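Local coordinates for protein ferredoxin component of carbazole 1,9a-dioxygenase (Nocardioides aromaticivorans, PDB 3GCE) that probably carries electrons to the terminal oxygenase of carbazole 1,9a-dioxygenase through a Rieske-type [2Fe-2S] cluster, at residues C51-A56 with A88-L93; S43-S48 with D80-A85; V38-S43 with F63-L68; V12-L17 with T26-D31. One frame throughout, in Å; residues are numbered along the deposited sequence.

Contact 1: C51-A56 with A88-L93; sequences CSHAEA and ALPCVL. With FES (Fe2/s2 (inorganic) cluster), chain B.
Pro90 lays its CG over one face of the His53 imidazole, 3.8 Å from the ring centroid and 12° off the ring normal, a CH-pi contact in which the two side chains cross at about a right angle. The same imidazole is tied down through ND1, which coordinates FE2 of the cluster at 2.1 Å. With CG of His53 swung anti to the backbone N (chi1 170°), the ring reaches the iron while its face meets the proline; metal and proline together fix its rotation. A cis peptide bond precedes Pro90.

Ser52 makes the polar half of the contact. Its OG donates to Leu93 O at 2.7 Å, coming in 30° out of the carbonyl plane, and accepts a hydrogen bond from a water at 2.8 Å. That water in turn accepts from Val92 N, so Ser52 grips the 88-93 loop twice, once directly and once through solvent.

Between these two points sits Cys91, whose SG lies 3.7 Å from Cys51 SG, much too far for a disulfide. Cys51 SG instead binds FE1 and accepts a nearly straight hydrogen bond from His53 N at 3.5 Å. Cys72 completes the ligands of FE1 and His75 those of FE2. Two cysteines on one iron, two histidines on the other, and a proline-bearing loop beside them make up the Rieske cluster site.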
loop_
_atom_site.group_PDB
_atom_site.type_symbol
_atom_site.label_atom_id
_atom_site.label_comp_id
_atom_site.label_asym_id
_atom_site.label_seq_id
_atom_site.Cartn_x
_atom_site.Cartn_y
_atom_site.Cartn_z
ATOM N N CYS A 51 -0.070 -1.182 -10.132
ATOM C CA CYS A 51 1.325 -1.463 -10.485
ATOM C C CYS A 51 1.768 -0.495 -11.593
ATOM O O CYS A 51 0.973 -0.177 -12.487
ATOM C CB CYS A 51 1.453 -2.921 -10.962
ATOM S SG CYS A 51 3.141 -3.409 -11.324
ATOM N N SER A 52 3.017 -0.022 -11.546
ATOM C CA SER A 52 3.501 0.871 -12.597
ATOM C C SER A 52 3.916 0.137 -13.879
ATOM O O SER A 52 4.123 0.773 -14.930
ATOM C CB SER A 52 4.704 1.673 -12.104
ATOM O OG SER A 52 5.779 0.800 -11.884
ATOM N N HIS A 53 4.014 -1.183 -13.823
ATOM C CA HIS A 53 4.510 -1.906 -14.977
ATOM C C HIS A 53 3.402 -2.095 -16.036
ATOM O O HIS A 53 3.617 -1.853 -17.224
ATOM C CB HIS A 53 5.153 -3.250 -14.570
ATOM C CG HIS A 53 5.457 -4.129 -15.739
ATOM N ND1 HIS A 53 4.800 -5.318 -15.965
ATOM C CD2 HIS A 53 6.287 -3.951 -16.792
ATOM C CE1 HIS A 53 5.242 -5.854 -17.091
ATOM N NE2 HIS A 53 6.136 -5.035 -17.618
ATOM N N ALA A 54 2.235 -2.547 -15.595
ATOM C CA ALA A 54 1.073 -2.693 -16.466
ATOM C C ALA A 54 -0.133 -2.649 -15.555
ATOM O O ALA A 54 0.005 -2.449 -14.350
ATOM C CB ALA A 54 1.132 -3.999 -17.251
ATOM N N GLU A 55 -1.324 -2.813 -16.105
ATOM C CA GLU A 55 -2.478 -2.795 -15.243
ATOM C C GLU A 55 -2.501 -4.040 -14.366
ATOM O O GLU A 55 -2.716 -5.153 -14.854
ATOM C CB GLU A 55 -3.773 -2.678 -16.037
ATOM C CG GLU A 55 -4.959 -2.405 -15.129
ATOM C CD GLU A 55 -6.271 -2.793 -15.767
ATOM O OE1 GLU A 55 -6.284 -3.028 -17.003
ATOM O OE2 GLU A 55 -7.287 -2.856 -15.033
ATOM N N ALA A 56 -2.263 -3.853 -13.073
ATOM C CA ALA A 56 -2.504 -4.921 -12.090
ATOM C C ALA A 56 -2.689 -4.291 -10.719
ATOM O O ALA A 56 -2.246 -3.165 -10.504
ATOM C CB ALA A 56 -1.361 -5.927 -12.071
ATOM N N ALA A 88 11.960 -5.002 -7.635
ATOM C CA ALA A 88 12.196 -6.223 -8.448
ATOM C C ALA A 88 11.593 -6.107 -9.830
ATOM O O ALA A 88 10.495 -5.601 -9.984
ATOM C CB ALA A 88 11.640 -7.483 -7.729
ATOM N N LEU A 89 12.322 -6.560 -10.847
ATOM C CA LEU A 89 11.817 -6.547 -12.224
ATOM C C LEU A 89 10.567 -7.411 -12.309
ATOM O O LEU A 89 10.433 -8.361 -11.554
ATOM C CB LEU A 89 12.898 -7.078 -13.197
ATOM C CG LEU A 89 14.095 -6.164 -13.527
ATOM C CD1 LEU A 89 15.190 -6.947 -14.274
ATOM C CD2 LEU A 89 13.634 -5.037 -14.395
ATOM N N PRO A 90 9.655 -7.088 -13.242
ATOM C CA PRO A 90 9.812 -6.034 -14.233
ATOM C C PRO A 90 9.417 -4.604 -13.806
ATOM O O PRO A 90 9.387 -3.709 -14.655
ATOM C CB PRO A 90 8.949 -6.539 -15.404
ATOM C CG PRO A 90 7.858 -7.317 -14.758
ATOM C CD PRO A 90 8.391 -7.821 -13.417
ATOM N N CYS A 91 9.163 -4.372 -12.520
ATOM C CA CYS A 91 8.889 -3.002 -12.096
ATOM C C CYS A 91 10.186 -2.209 -12.130
ATOM O O CYS A 91 11.189 -2.638 -11.575
ATOM C CB CYS A 91 8.237 -2.957 -10.716
ATOM S SG CYS A 91 6.721 -3.910 -10.753
ATOM N N VAL A 92 10.129 -1.062 -12.798
ATOM C CA VAL A 92 11.280 -0.168 -12.955
ATOM C C VAL A 92 10.989 1.274 -12.586
ATOM O O VAL A 92 11.928 2.068 -12.445
ATOM C CB VAL A 92 11.872 -0.179 -14.406
ATOM C CG1 VAL A 92 12.459 -1.539 -14.714
ATOM C CG2 VAL A 92 10.822 0.206 -15.412
ATOM N N LEU A 93 9.713 1.626 -12.442
ATOM C CA LEU A 93 9.343 2.975 -12.061
ATOM C C LEU A 93 8.548 2.936 -10.771
ATOM O O LEU A 93 7.748 2.021 -10.573
ATOM C CB LEU A 93 8.530 3.685 -13.174
ATOM C CG LEU A 93 9.308 4.083 -14.429
ATOM C CD1 LEU A 93 8.350 4.540 -15.539
ATOM C CD2 LEU A 93 10.307 5.182 -14.111
HETATM FE FE1 FES B . 2.825 -5.575 -12.066
HETATM FE FE2 FES B . 3.647 -6.401 -14.552
HETATM S S1 FES B . 4.800 -6.560 -12.613
HETATM S S2 FES B . 1.730 -5.485 -13.940
HETATM O O HOH W 1 7.518 -0.188 -13.869
#

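Contact 2: S43-S48 with D80-A85; sequences SVYAIS and DVRTGA
Val81 and Tyr45 meet at the packed centre of this contact: CG2 of Val81 sits 3.8 Å from CG at the root of the tyrosine ring, the two side chains crossing at about a right angle. The Val81 carbonyl is wedged between neighbours on strand 43-48, its O lying 3.4 Å from Tyr45 CB and equally far from Ile47 CG2. That methyl also rests on the backbone of Gly84, 3.9 Å from its N; with CG1 of Ile47 turned between N and carbonyl carbon (chi1 59°), CG2 is the branch that faces the turn.

Between the two backbones, where they do not meet directly, a water accepts from Ala46 N and donates to Val81 O. The join is looser on the solvent side, at exposed Arg82. Its CG runs alongside the tyrosine, 3.6 Å from CE1, while its NE reaches Asp80 OD1 at 2.9 Å in a nearly straight hydrogen bond that is part of a salt bridge. The backbone N of Arg82 meets the same oxygen from the opposite face of the carboxylate. An alanine in place of Tyr45 would be likely to open a gap beside Val81 and leave the Arg82 chain without its aromatic neighbour.

Thr83 OG1 donates to Asp80 OD2, so this one carboxylate braces the whole bend. The Asx turn at Asp80 and the ST turn at Thr83 shape the hairpin between strands 78-80 and 86-88, here packed on strand 43-48 of another antiparallel sheet of the Rieske fold.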
loop_
_atom_site.group_PDB
_atom_site.type_symbol
_atom_site.label_atom_id
_atom_site.label_comp_id
_atom_site.label_asym_id
_atom_site.label_seq_id
_atom_site.Cartn_x
_atom_site.Cartn_y
_atom_site.Cartn_z
ATOM N N SER A 43 2.987 -0.650 12.468
ATOM C CA SER A 43 3.163 0.354 11.414
ATOM C C SER A 43 2.152 0.116 10.308
ATOM O O SER A 43 1.720 -1.015 10.087
ATOM C CB SER A 43 4.569 0.307 10.862
ATOM O OG SER A 43 5.501 0.556 11.888
ATOM N N VAL A 44 1.752 1.193 9.641
ATOM C CA VAL A 44 0.842 1.091 8.497
ATOM C C VAL A 44 1.533 1.802 7.337
ATOM O O VAL A 44 2.096 2.911 7.521
ATOM C CB VAL A 44 -0.512 1.782 8.786
ATOM C CG1 VAL A 44 -1.475 1.635 7.602
ATOM C CG2 VAL A 44 -1.132 1.207 10.056
ATOM N N TYR A 45 1.482 1.169 6.165
ATOM C CA TYR A 45 2.081 1.717 4.945
ATOM C C TYR A 45 1.021 1.833 3.878
ATOM O O TYR A 45 0.073 1.047 3.859
ATOM C CB TYR A 45 3.188 0.781 4.441
ATOM C CG TYR A 45 4.214 0.541 5.499
ATOM C CD1 TYR A 45 5.147 1.514 5.797
ATOM C CD2 TYR A 45 4.226 -0.640 6.236
ATOM C CE1 TYR A 45 6.082 1.329 6.789
ATOM C CE2 TYR A 45 5.194 -0.841 7.244
ATOM C CZ TYR A 45 6.114 0.153 7.489
ATOM O OH TYR A 45 7.071 -0.001 8.460
ATOM N N ALA A 46 1.182 2.800 2.980
ATOM C CA ALA A 46 0.175 3.028 1.935
ATOM C C ALA A 46 0.870 3.447 0.654
ATOM O O ALA A 46 1.707 4.356 0.673
ATOM C CB ALA A 46 -0.803 4.114 2.382
ATOM N N ILE A 47 0.537 2.782 -0.456
ATOM C CA ILE A 47 1.068 3.169 -1.773
ATOM C C ILE A 47 -0.053 3.019 -2.777
ATOM O O ILE A 47 -1.074 2.412 -2.468
ATOM C CB ILE A 47 2.346 2.349 -2.216
ATOM C CG1 ILE A 47 2.063 0.828 -2.273
ATOM C CG2 ILE A 47 3.503 2.651 -1.264
ATOM C CD1 ILE A 47 3.138 0.010 -3.078
ATOM N N SER A 48 0.125 3.586 -3.964
ATOM C CA SER A 48 -0.847 3.361 -5.038
ATOM C C SER A 48 -1.061 1.866 -5.244
ATOM O O SER A 48 -0.107 1.080 -5.232
ATOM C CB SER A 48 -0.373 3.964 -6.346
ATOM O OG SER A 48 -1.257 3.528 -7.377
ATOM N N ASP A 80 8.771 -1.411 -2.669
ATOM C CA ASP A 80 8.941 -1.122 -1.257
ATOM C C ASP A 80 7.660 -0.373 -0.795
ATOM O O ASP A 80 7.352 0.699 -1.308
ATOM C CB ASP A 80 10.202 -0.263 -1.070
ATOM C CG ASP A 80 10.320 0.310 0.344
ATOM O OD1 ASP A 80 9.808 -0.335 1.313
ATOM O OD2 ASP A 80 10.918 1.415 0.475
ATOM N N VAL A 81 6.931 -0.937 0.168
ATOM C CA VAL A 81 5.707 -0.291 0.681
ATOM C C VAL A 81 5.937 0.984 1.472
ATOM O O VAL A 81 4.993 1.755 1.677
ATOM C CB VAL A 81 4.809 -1.270 1.480
ATOM C CG1 VAL A 81 4.363 -2.430 0.573
ATOM C CG2 VAL A 81 5.516 -1.800 2.743
ATOM N N ARG A 82 7.184 1.202 1.918
ATOM C CA ARG A 82 7.558 2.412 2.652
ATOM C C ARG A 82 7.672 3.640 1.749
ATOM O O ARG A 82 7.417 4.788 2.189
ATOM C CB ARG A 82 8.908 2.203 3.341
ATOM C CG ARG A 82 8.863 1.190 4.481
ATOM C CD ARG A 82 10.264 0.820 4.925
ATOM N NE ARG A 82 10.935 -0.003 3.918
ATOM C CZ ARG A 82 12.120 -0.572 4.096
ATOM N NH1 ARG A 82 12.753 -0.426 5.247
ATOM N NH2 ARG A 82 12.672 -1.281 3.123
ATOM N N THR A 83 8.021 3.418 0.479
ATOM C CA THR A 83 8.422 4.525 -0.401
ATOM C C THR A 83 7.798 4.510 -1.779
ATOM O O THR A 83 7.851 5.545 -2.506
ATOM C CB THR A 83 9.968 4.578 -0.576
ATOM O OG1 THR A 83 10.398 3.361 -1.205
ATOM C CG2 THR A 83 10.688 4.763 0.802
ATOM N N GLY A 84 7.263 3.353 -2.170
ATOM C CA GLY A 84 6.772 3.151 -3.544
ATOM C C GLY A 84 7.883 2.802 -4.535
ATOM O O GLY A 84 7.639 2.722 -5.734
ATOM N N ALA A 85 9.115 2.628 -4.048
ATOM C CA ALA A 85 10.236 2.371 -4.937
ATOM C C ALA A 85 10.116 0.985 -5.539
ATOM O O ALA A 85 9.708 0.055 -4.846
ATOM C CB ALA A 85 11.589 2.502 -4.200
HETATM O O HOH W 2 4.070 4.144 2.743
#

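Contact 3: V38-S43 with F63-L68; sequences VRDGDS and FHAESL
The Phe63 ring lies broadside to Val38. Val38 CG2 stands over the middle of one face, 3.8 Å from the ring centroid and 10° off its normal, in a CH-pi contact; the other methyl, CG1, reaches the rim of the ring at CE1, also 3.8 Å away. The two side chains cross obliquely, with both branches of the valine fork applied to the aromatic ring. Phe63 has CG turned directly away from its own backbone N (chi1 180°), which carries the ring across to the valine. Its opposite face is backed by Ala65 N, offset toward the rim, so the phenyl is held between strand 33-40 and its own chain.

These orientations join two separate sheets of the Rieske fold: Val38 belongs to the strand that runs into the hairpin before strand 43-48, and Phe63 to an edge strand of the four-stranded sheet. The hairpin closes in a type II' turn from Asp40 to Ser43, with Gly41 in its second position. With an alanine in place of Phe63 the ring is gone, and both Val38 methyls would probably face a gap between the sheets.

Asp40 works at the outer end. Its OD1 comes near the plane of the Phe63 ring, at the edge, and lies 3.5 Å from Ala65 CB. Leu68 crosses the Asp40 side chain at about a right angle, bringing CD2 to 3.5 Å from OD2. A water donates to that same OD2 at 3.0 Å and to Ala65 O at 2.7 Å, linking the acid to the turn that follows strand 62-64.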
loop_
_atom_site.group_PDB
_atom_site.type_symbol
_atom_site.label_atom_id
_atom_site.label_comp_id
_atom_site.label_asym_id
_atom_site.label_seq_id
_atom_site.Cartn_x
_atom_site.Cartn_y
_atom_site.Cartn_z
ATOM N N VAL A 38 -1.294 -1.611 4.077
ATOM C CA VAL A 38 -0.858 -2.817 4.741
ATOM C C VAL A 38 -0.221 -2.509 6.100
ATOM O O VAL A 38 0.541 -1.551 6.242
ATOM C CB VAL A 38 0.097 -3.646 3.812
ATOM C CG1 VAL A 38 1.442 -2.946 3.607
ATOM C CG2 VAL A 38 0.279 -5.083 4.341
ATOM N N ARG A 39 -0.582 -3.310 7.099
ATOM C CA ARG A 39 -0.010 -3.232 8.443
ATOM C C ARG A 39 1.182 -4.180 8.539
ATOM O O ARG A 39 1.136 -5.312 8.039
ATOM C CB ARG A 39 -1.019 -3.704 9.486
ATOM C CG ARG A 39 -2.043 -2.712 9.979
ATOM C CD ARG A 39 -2.868 -3.351 11.143
ATOM N NE ARG A 39 -2.086 -3.572 12.370
ATOM C CZ ARG A 39 -2.525 -4.204 13.465
ATOM N NH1 ARG A 39 -3.745 -4.730 13.521
ATOM N NH2 ARG A 39 -1.733 -4.315 14.518
ATOM N N ASP A 40 2.245 -3.709 9.169
ATOM C CA ASP A 40 3.327 -4.558 9.625
ATOM C C ASP A 40 3.600 -4.161 11.081
ATOM O O ASP A 40 3.864 -2.987 11.367
ATOM C CB ASP A 40 4.576 -4.337 8.765
ATOM C CG ASP A 40 5.739 -5.256 9.167
ATOM O OD1 ASP A 40 5.597 -6.494 9.050
ATOM O OD2 ASP A 40 6.785 -4.728 9.606
ATOM N N GLY A 41 3.518 -5.116 12.011
ATOM C CA GLY A 41 3.634 -4.771 13.432
ATOM C C GLY A 41 2.551 -3.757 13.732
ATOM O O GLY A 41 1.391 -3.991 13.410
ATOM N N ASP A 42 2.926 -2.620 14.307
ATOM C CA ASP A 42 1.974 -1.533 14.501
ATOM C C ASP A 42 2.115 -0.432 13.448
ATOM O O ASP A 42 1.434 0.607 13.526
ATOM C CB ASP A 42 2.124 -0.935 15.899
ATOM C CG ASP A 42 1.626 -1.876 16.980
ATOM O OD1 ASP A 42 0.462 -2.336 16.878
ATOM O OD2 ASP A 42 2.413 -2.156 17.910
ATOM N N SER A 43 2.987 -0.650 12.468
ATOM C CA SER A 43 3.163 0.354 11.414
ATOM C C SER A 43 2.152 0.116 10.308
ATOM O O SER A 43 1.720 -1.015 10.087
ATOM C CB SER A 43 4.569 0.307 10.862
ATOM O OG SER A 43 5.501 0.556 11.888
ATOM N N PHE A 63 2.346 -9.980 0.100
ATOM C CA PHE A 63 3.145 -9.094 0.934
ATOM C C PHE A 63 4.248 -9.874 1.649
ATOM O O PHE A 63 3.986 -10.908 2.251
ATOM C CB PHE A 63 2.262 -8.313 1.927
ATOM C CG PHE A 63 3.032 -7.384 2.827
ATOM C CD1 PHE A 63 3.664 -6.250 2.312
ATOM C CD2 PHE A 63 3.117 -7.637 4.194
ATOM C CE1 PHE A 63 4.369 -5.387 3.149
ATOM C CE2 PHE A 63 3.825 -6.773 5.050
ATOM C CZ PHE A 63 4.439 -5.648 4.523
ATOM N N HIS A 64 5.472 -9.349 1.567
ATOM C CA HIS A 64 6.640 -9.940 2.174
ATOM C C HIS A 64 7.044 -9.079 3.358
ATOM O O HIS A 64 7.732 -8.072 3.191
ATOM C CB HIS A 64 7.795 -10.060 1.153
ATOM C CG HIS A 64 7.461 -10.923 -0.020
ATOM N ND1 HIS A 64 7.763 -12.265 -0.062
ATOM C CD2 HIS A 64 6.816 -10.647 -1.178
ATOM C CE1 HIS A 64 7.316 -12.778 -1.194
ATOM N NE2 HIS A 64 6.738 -11.818 -1.890
ATOM N N ALA A 65 6.591 -9.476 4.552
ATOM C CA ALA A 65 6.819 -8.672 5.759
ATOM C C ALA A 65 8.308 -8.505 6.059
ATOM O O ALA A 65 8.728 -7.448 6.514
ATOM C CB ALA A 65 6.066 -9.242 6.969
ATOM N N GLU A 66 9.108 -9.524 5.768
ATOM C CA GLU A 66 10.535 -9.514 6.139
ATOM C C GLU A 66 11.294 -8.432 5.399
ATOM O O GLU A 66 12.254 -7.873 5.931
ATOM C CB GLU A 66 11.198 -10.854 5.813
ATOM C CG GLU A 66 10.247 -11.947 5.314
ATOM C CD GLU A 66 9.809 -11.815 3.832
ATOM O OE1 GLU A 66 10.489 -11.055 3.099
ATOM O OE2 GLU A 66 8.790 -12.429 3.410
ATOM N N SER A 67 10.895 -8.175 4.150
ATOM C CA SER A 67 11.559 -7.199 3.310
ATOM C C SER A 67 10.701 -5.953 3.029
ATOM O O SER A 67 11.160 -5.044 2.330
ATOM C CB SER A 67 12.014 -7.863 1.996
ATOM O OG SER A 67 10.900 -8.258 1.202
ATOM N N LEU A 68 9.476 -5.912 3.585
ATOM C CA LEU A 68 8.501 -4.800 3.393
ATOM C C LEU A 68 8.238 -4.501 1.904
ATOM O O LEU A 68 8.232 -3.334 1.467
ATOM C CB LEU A 68 8.895 -3.518 4.189
ATOM C CG LEU A 68 8.845 -3.634 5.735
ATOM C CD1 LEU A 68 9.446 -2.421 6.402
ATOM C CD2 LEU A 68 7.414 -3.889 6.298
HETATM O O HOH W 3 9.178 -6.389 8.999
#

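Contact 4: V12-L17 with T26-D31; sequences VRVATL and TAFDVD
Val14 presses into the ring of Phe28 as a knob against a plate. Its CB lies over one face, 3.7 Å from the centroid and 16° off the normal, a CH-pi contact displaced toward the CG side of the ring. The two methyls spread from there: CG1 comes down on Phe28 CB at 3.7 Å, while CG2 approaches CD2. At the far end of the same ring the backbone takes over, with Val14 O 3.3 Å from CE1 and the Ala15 methyl 4.0 Å from CZ. Phe28 thus lies flat against Val14 and touches Ala15 with its end atom CZ.

That Val14 and Ala15 both direct their CB toward strand 26-30 fits a classic beta bulge: each bonds through its backbone to Ile107, and Val14 has the twisted phi/psi expected there. The two strands run nearly antiparallel, 164° apart, with axes 8.0 Å from each other, yet they belong to different three-stranded sheets of the Rieske fold. What joins them here is side-chain packing between sheet faces.

Farther along, Val30 fills the dip between Val12 and Val14. Its CG1 meets Val12 CG2 at 3.8 Å, and its CG2 faces Val14 CG1 at 4.2 Å. Val12 in turn straddles the opposing chain, with CG1 near the carbonyl oxygen of Asp29 and CG2 near OD1 of Asp31. Val109, on the strand next to 12-16, touches both Val14 and Val30 and continues the apolar surface.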
loop_
_atom_site.group_PDB
_atom_site.type_symbol
_atom_site.label_atom_id
_atom_site.label_comp_id
_atom_site.label_asym_id
_atom_site.label_seq_id
_atom_site.Cartn_x
_atom_site.Cartn_y
_atom_site.Cartn_z
ATOM N N VAL A 12 -8.405 10.928 4.546
ATOM C CA VAL A 12 -9.424 9.908 4.345
ATOM C C VAL A 12 -9.250 8.806 5.407
ATOM O O VAL A 12 -8.166 8.226 5.518
ATOM C CB VAL A 12 -9.303 9.328 2.914
ATOM C CG1 VAL A 12 -10.269 8.183 2.683
ATOM C CG2 VAL A 12 -9.458 10.476 1.859
ATOM N N ARG A 13 -10.295 8.526 6.184
ATOM C CA ARG A 13 -10.228 7.458 7.183
ATOM C C ARG A 13 -10.592 6.196 6.427
ATOM O O ARG A 13 -11.688 6.119 5.856
ATOM C CB ARG A 13 -11.221 7.611 8.362
ATOM C CG ARG A 13 -10.968 6.463 9.405
ATOM C CD ARG A 13 -12.124 5.744 10.107
ATOM N NE ARG A 13 -12.735 4.729 9.286
ATOM C CZ ARG A 13 -13.223 3.544 9.684
ATOM N NH1 ARG A 13 -13.160 3.091 10.930
ATOM N NH2 ARG A 13 -13.747 2.790 8.767
ATOM N N VAL A 14 -9.694 5.218 6.420
ATOM C CA VAL A 14 -9.929 3.997 5.639
ATOM C C VAL A 14 -10.408 2.835 6.486
ATOM O O VAL A 14 -11.158 1.988 6.005
ATOM C CB VAL A 14 -8.680 3.586 4.821
ATOM C CG1 VAL A 14 -8.391 4.663 3.756
ATOM C CG2 VAL A 14 -7.469 3.366 5.726
ATOM N N ALA A 15 -9.960 2.791 7.735
ATOM C CA ALA A 15 -10.248 1.674 8.612
ATOM C C ALA A 15 -9.682 1.946 9.995
ATOM O O ALA A 15 -8.921 2.899 10.184
ATOM C CB ALA A 15 -9.632 0.378 8.036
ATOM N N THR A 16 -10.064 1.102 10.950
ATOM C CA THR A 16 -9.452 1.042 12.265
ATOM C C THR A 16 -8.285 0.046 12.197
ATOM O O THR A 16 -8.358 -0.958 11.469
ATOM C CB THR A 16 -10.499 0.555 13.307
ATOM O OG1 THR A 16 -11.716 1.278 13.124
ATOM C CG2 THR A 16 -10.043 0.796 14.679
ATOM N N LEU A 17 -7.210 0.320 12.936
ATOM C CA LEU A 17 -5.991 -0.473 12.864
ATOM C C LEU A 17 -6.242 -1.975 12.995
ATOM O O LEU A 17 -5.691 -2.767 12.222
ATOM C CB LEU A 17 -4.969 -0.015 13.911
ATOM C CG LEU A 17 -3.570 -0.625 13.867
ATOM C CD1 LEU A 17 -2.798 -0.112 12.680
ATOM C CD2 LEU A 17 -2.812 -0.340 15.155
ATOM N N THR A 26 -4.786 -4.489 1.727
ATOM C CA THR A 26 -6.130 -4.200 1.225
ATOM C C THR A 26 -6.058 -2.937 0.406
ATOM O O THR A 26 -5.061 -2.228 0.454
ATOM C CB THR A 26 -7.125 -3.948 2.368
ATOM O OG1 THR A 26 -6.749 -4.735 3.490
ATOM C CG2 THR A 26 -8.516 -4.338 1.951
ATOM N N ALA A 27 -7.115 -2.638 -0.328
ATOM C CA ALA A 27 -7.164 -1.425 -1.118
ATOM C C ALA A 27 -8.385 -0.612 -0.692
ATOM O O ALA A 27 -9.425 -1.180 -0.328
ATOM C CB ALA A 27 -7.216 -1.739 -2.600
ATOM N N PHE A 28 -8.231 0.704 -0.773
ATOM C CA PHE A 28 -9.251 1.675 -0.413
ATOM C C PHE A 28 -9.248 2.796 -1.431
ATOM O O PHE A 28 -8.200 3.129 -2.017
ATOM C CB PHE A 28 -8.946 2.264 0.947
ATOM C CG PHE A 28 -9.021 1.273 2.068
ATOM C CD1 PHE A 28 -10.251 0.823 2.531
ATOM C CD2 PHE A 28 -7.851 0.782 2.665
ATOM C CE1 PHE A 28 -10.324 -0.098 3.577
ATOM C CE2 PHE A 28 -7.916 -0.148 3.702
ATOM C CZ PHE A 28 -9.154 -0.587 4.162
ATOM N N ASP A 29 -10.422 3.382 -1.647
ATOM C CA ASP A 29 -10.528 4.625 -2.399
ATOM C C ASP A 29 -10.126 5.804 -1.531
ATOM O O ASP A 29 -10.714 6.036 -0.471
ATOM C CB ASP A 29 -11.936 4.860 -2.941
ATOM C CG ASP A 29 -12.099 6.267 -3.483
ATOM O OD1 ASP A 29 -11.420 6.584 -4.470
ATOM O OD2 ASP A 29 -12.863 7.078 -2.911
ATOM N N VAL A 30 -9.127 6.553 -1.992
ATOM C CA VAL A 30 -8.675 7.716 -1.298
ATOM C C VAL A 30 -8.854 8.870 -2.279
ATOM O O VAL A 30 -7.968 9.153 -3.082
ATOM C CB VAL A 30 -7.197 7.563 -0.823
ATOM C CG1 VAL A 30 -6.695 8.842 -0.157
ATOM C CG2 VAL A 30 -7.053 6.382 0.169
ATOM N N ASP A 31 -10.023 9.514 -2.226
ATOM C CA ASP A 31 -10.278 10.696 -3.060
ATOM C C ASP A 31 -10.147 10.400 -4.548
ATOM O O ASP A 31 -9.525 11.171 -5.274
ATOM C CB ASP A 31 -9.273 11.797 -2.710
ATOM C CG ASP A 31 -9.914 12.977 -2.039
ATOM O OD1 ASP A 31 -10.491 12.805 -0.922
ATOM O OD2 ASP A 31 -9.824 14.087 -2.636
#

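How the contacts relate
Only contact 1 holds the cluster; the other three join strands and turns away from it. Contact 2 adjoins it in sequence through both segments, and its Ile47 side chain is about 11 Å from the cluster. Contacts 2 and 3 are closest, their centres 10 Å apart: they share Ser43, and probable backbone hydrogen bonds join Tyr45 N to Val38 O (2.9 Å) and Val81 N to Leu68 O (3.0 Å). Contact 4 lies across the chain's centre from contact 1, the centres about 23 Å apart. It reaches contact 2 where Leu17 CD1 packs on Val44 CG2 (3.4 Å), and contact 3 where Arg39 NH1, bonded to Leu20 O, also makes a weak hydrogen bond to Leu17 O.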